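Long-range contact in periplasmic branched-chain amino acid-binding protein (Burkholderia mallei, PDB 3I09), which probably captures a small ligand, perhaps a branched-chain amino acid, in the periplasm for an ABC transporter, and here holds acetoacetic acid: residues G8-M13 against A50-K55. Numbering follows the deposited sequence.
Sequences GFITDM and ADHQNK
His52 lays one face of its imidazole against the peptide joining Thr11 and Asp12: Thr11 C sits over the ring centre, 3.5 Å above the plane, with Asp12 N nearer the rim. The ring reaches this place because CG stands between the backbone N and carbonyl carbon (chi1 58°). Two bonds fix its rotation, with ND1 accepting from Asn54 N and NE2 bonded to Thr79 O, while Ile10 CG2 packs 3.7 Å from His52 CB. Before this point the strands pair in parallel: Ala50 N gives a hydrogen bond to Phe9 O, Thr11 N a weak one to Ala50 O, and His52 N a 2.9 Å bond to Thr11 O. From the last bridge, Thr11 with Asp51, the carboxylate of Asp51 reaches on to the turn after strand 5-11. Its OD1 accepts from Met13 N (3.0 Å, nearly straight at 172°) and, on the opposite face of the carboxylate, from Gln53 N, closing an Asx turn; OD2 bonds Ser14 OG. With CG swung away from its backbone N (chi1 174°), Asp12 runs alongside Asp51, OD1 to OD1 3.9 Å, and its OD2 is met from above the carboxylate plane by Asn54 ND2 at 2.9 Å. Backbone amides of Ser14, Gly15 and Tyr17 also bond Asp12 and may ease the repulsion. The Asn54 side chain, about 7 Å from the bound acetoacetic acid, bonds Asn80; with Tyr17 and Thr79 this lines the pocket, making the contact its second shell. Strand 5-11 runs between 43-51 and 72-77, with helices 56-69 and 81-94 packed over Ile10 and His52, and helix 22-36 against Phe9.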
loop_
_atom_site.group_PDB
_atom_site.type_symbol
_atom_site.label_atom_id
_atom_site.label_comp_id
_atom_site.label_asym_id
_atom_site.label_seq_id
_atom_site.Cartn_x
_atom_site.Cartn_y
_atom_site.Cartn_z
ATOM N N GLY A 8 6.144 17.150 -0.753
ATOM C CA GLY A 8 6.576 16.662 0.546
ATOM C C GLY A 8 6.190 15.201 0.691
ATOM O O GLY A 8 5.102 14.809 0.288
ATOM N N PHE A 9 7.098 14.404 1.239
ATOM C CA PHE A 9 6.911 12.990 1.409
ATOM C C PHE A 9 7.087 12.661 2.881
ATOM O O PHE A 9 8.126 12.972 3.464
ATOM C CB PHE A 9 7.944 12.243 0.573
ATOM C CG PHE A 9 7.879 10.726 0.675
ATOM C CD1 PHE A 9 6.693 10.047 0.513
ATOM C CD2 PHE A 9 9.044 9.989 0.887
ATOM C CE1 PHE A 9 6.655 8.612 0.567
ATOM C CE2 PHE A 9 9.022 8.607 0.952
ATOM C CZ PHE A 9 7.856 7.919 0.757
ATOM N N ILE A 10 6.079 12.021 3.448
ATOM C CA ILE A 10 6.105 11.635 4.873
ATOM C C ILE A 10 5.804 10.159 5.015
ATOM O O ILE A 10 4.740 9.661 4.587
ATOM C CB ILE A 10 5.127 12.441 5.731
ATOM C CG1 ILE A 10 5.325 13.933 5.541
ATOM C CG2 ILE A 10 5.317 12.016 7.226
ATOM C CD1 ILE A 10 4.341 14.811 6.358
ATOM N N THR A 11 6.751 9.428 5.580
ATOM C CA THR A 11 6.646 7.987 5.683
ATOM C C THR A 11 7.480 7.483 6.834
ATOM O O THR A 11 8.144 8.266 7.527
ATOM C CB THR A 11 7.069 7.280 4.339
ATOM O OG1 THR A 11 6.548 5.937 4.324
ATOM C CG2 THR A 11 8.607 7.260 4.151
ATOM N N ASP A 12 7.375 6.199 7.118
ATOM C CA ASP A 12 8.233 5.573 8.148
ATOM C C ASP A 12 9.624 5.337 7.523
ATOM O O ASP A 12 9.774 4.497 6.626
ATOM C CB ASP A 12 7.655 4.233 8.584
ATOM C CG ASP A 12 8.567 3.466 9.539
ATOM O OD1 ASP A 12 9.493 4.082 10.078
ATOM O OD2 ASP A 12 8.332 2.245 9.753
HETATM N N MSE A 13 10.624 6.067 8.000
HETATM C CA MSE A 13 11.983 5.879 7.478
HETATM C C MSE A 13 12.878 5.113 8.432
HETATM O O MSE A 13 14.041 4.859 8.118
HETATM C CB MSE A 13 12.602 7.220 7.101
HETATM C CG MSE A 13 12.005 7.776 5.845
HETATM SE SE MSE A 13 12.642 9.566 5.507
HETATM C CE MSE A 13 14.441 9.155 4.944
ATOM N N ALA A 50 10.047 13.801 5.575
ATOM C CA ALA A 50 10.112 13.637 7.015
ATOM C C ALA A 50 9.830 12.197 7.372
ATOM O O ALA A 50 9.088 11.509 6.664
ATOM C CB ALA A 50 9.106 14.580 7.715
ATOM N N ASP A 51 10.441 11.748 8.468
ATOM C CA ASP A 51 10.174 10.420 9.043
ATOM C C ASP A 51 9.090 10.616 10.088
ATOM O O ASP A 51 9.314 11.333 11.091
ATOM C CB ASP A 51 11.444 9.928 9.753
ATOM C CG ASP A 51 11.293 8.560 10.386
ATOM O OD1 ASP A 51 10.212 7.921 10.309
ATOM O OD2 ASP A 51 12.300 8.092 10.980
ATOM N N HIS A 52 7.919 10.022 9.885
ATOM C CA HIS A 52 6.855 10.139 10.909
ATOM C C HIS A 52 7.018 9.237 12.110
ATOM O O HIS A 52 6.265 9.374 13.073
ATOM C CB HIS A 52 5.430 10.031 10.337
ATOM C CG HIS A 52 5.107 8.768 9.601
ATOM N ND1 HIS A 52 5.395 7.500 10.065
ATOM C CD2 HIS A 52 4.376 8.594 8.471
ATOM C CE1 HIS A 52 4.879 6.606 9.243
ATOM N NE2 HIS A 52 4.268 7.245 8.256
ATOM N N GLN A 53 7.971 8.319 12.035
ATOM C CA GLN A 53 8.265 7.416 13.148
ATOM C C GLN A 53 7.017 6.632 13.572
ATOM O O GLN A 53 6.885 6.245 14.721
ATOM C CB GLN A 53 8.827 8.217 14.332
ATOM C CG GLN A 53 9.902 9.240 13.932
ATOM C CD GLN A 53 10.708 9.748 15.100
ATOM O OE1 GLN A 53 11.106 8.976 15.991
ATOM N NE2 GLN A 53 10.976 11.045 15.102
ATOM N N ASN A 54 6.109 6.380 12.640
ATOM C CA ASN A 54 4.834 5.709 12.960
ATOM C C ASN A 54 3.986 6.401 14.029
ATOM O O ASN A 54 3.266 5.742 14.787
ATOM C CB ASN A 54 5.062 4.235 13.263
ATOM C CG ASN A 54 5.520 3.506 12.049
ATOM O OD1 ASN A 54 4.826 3.526 11.035
ATOM N ND2 ASN A 54 6.715 2.866 12.124
ATOM N N LYS A 55 4.044 7.738 14.010
ATOM C CA LYS A 55 3.262 8.585 14.889
ATOM C C LYS A 55 2.348 9.476 14.059
ATOM O O LYS A 55 2.818 10.361 13.306
ATOM C CB LYS A 55 4.184 9.475 15.730
ATOM C CG LYS A 55 5.150 8.722 16.656
ATOM C CD LYS A 55 4.517 7.779 17.624
ATOM C CE LYS A 55 5.614 7.193 18.558
ATOM N NZ LYS A 55 5.067 6.153 19.443
#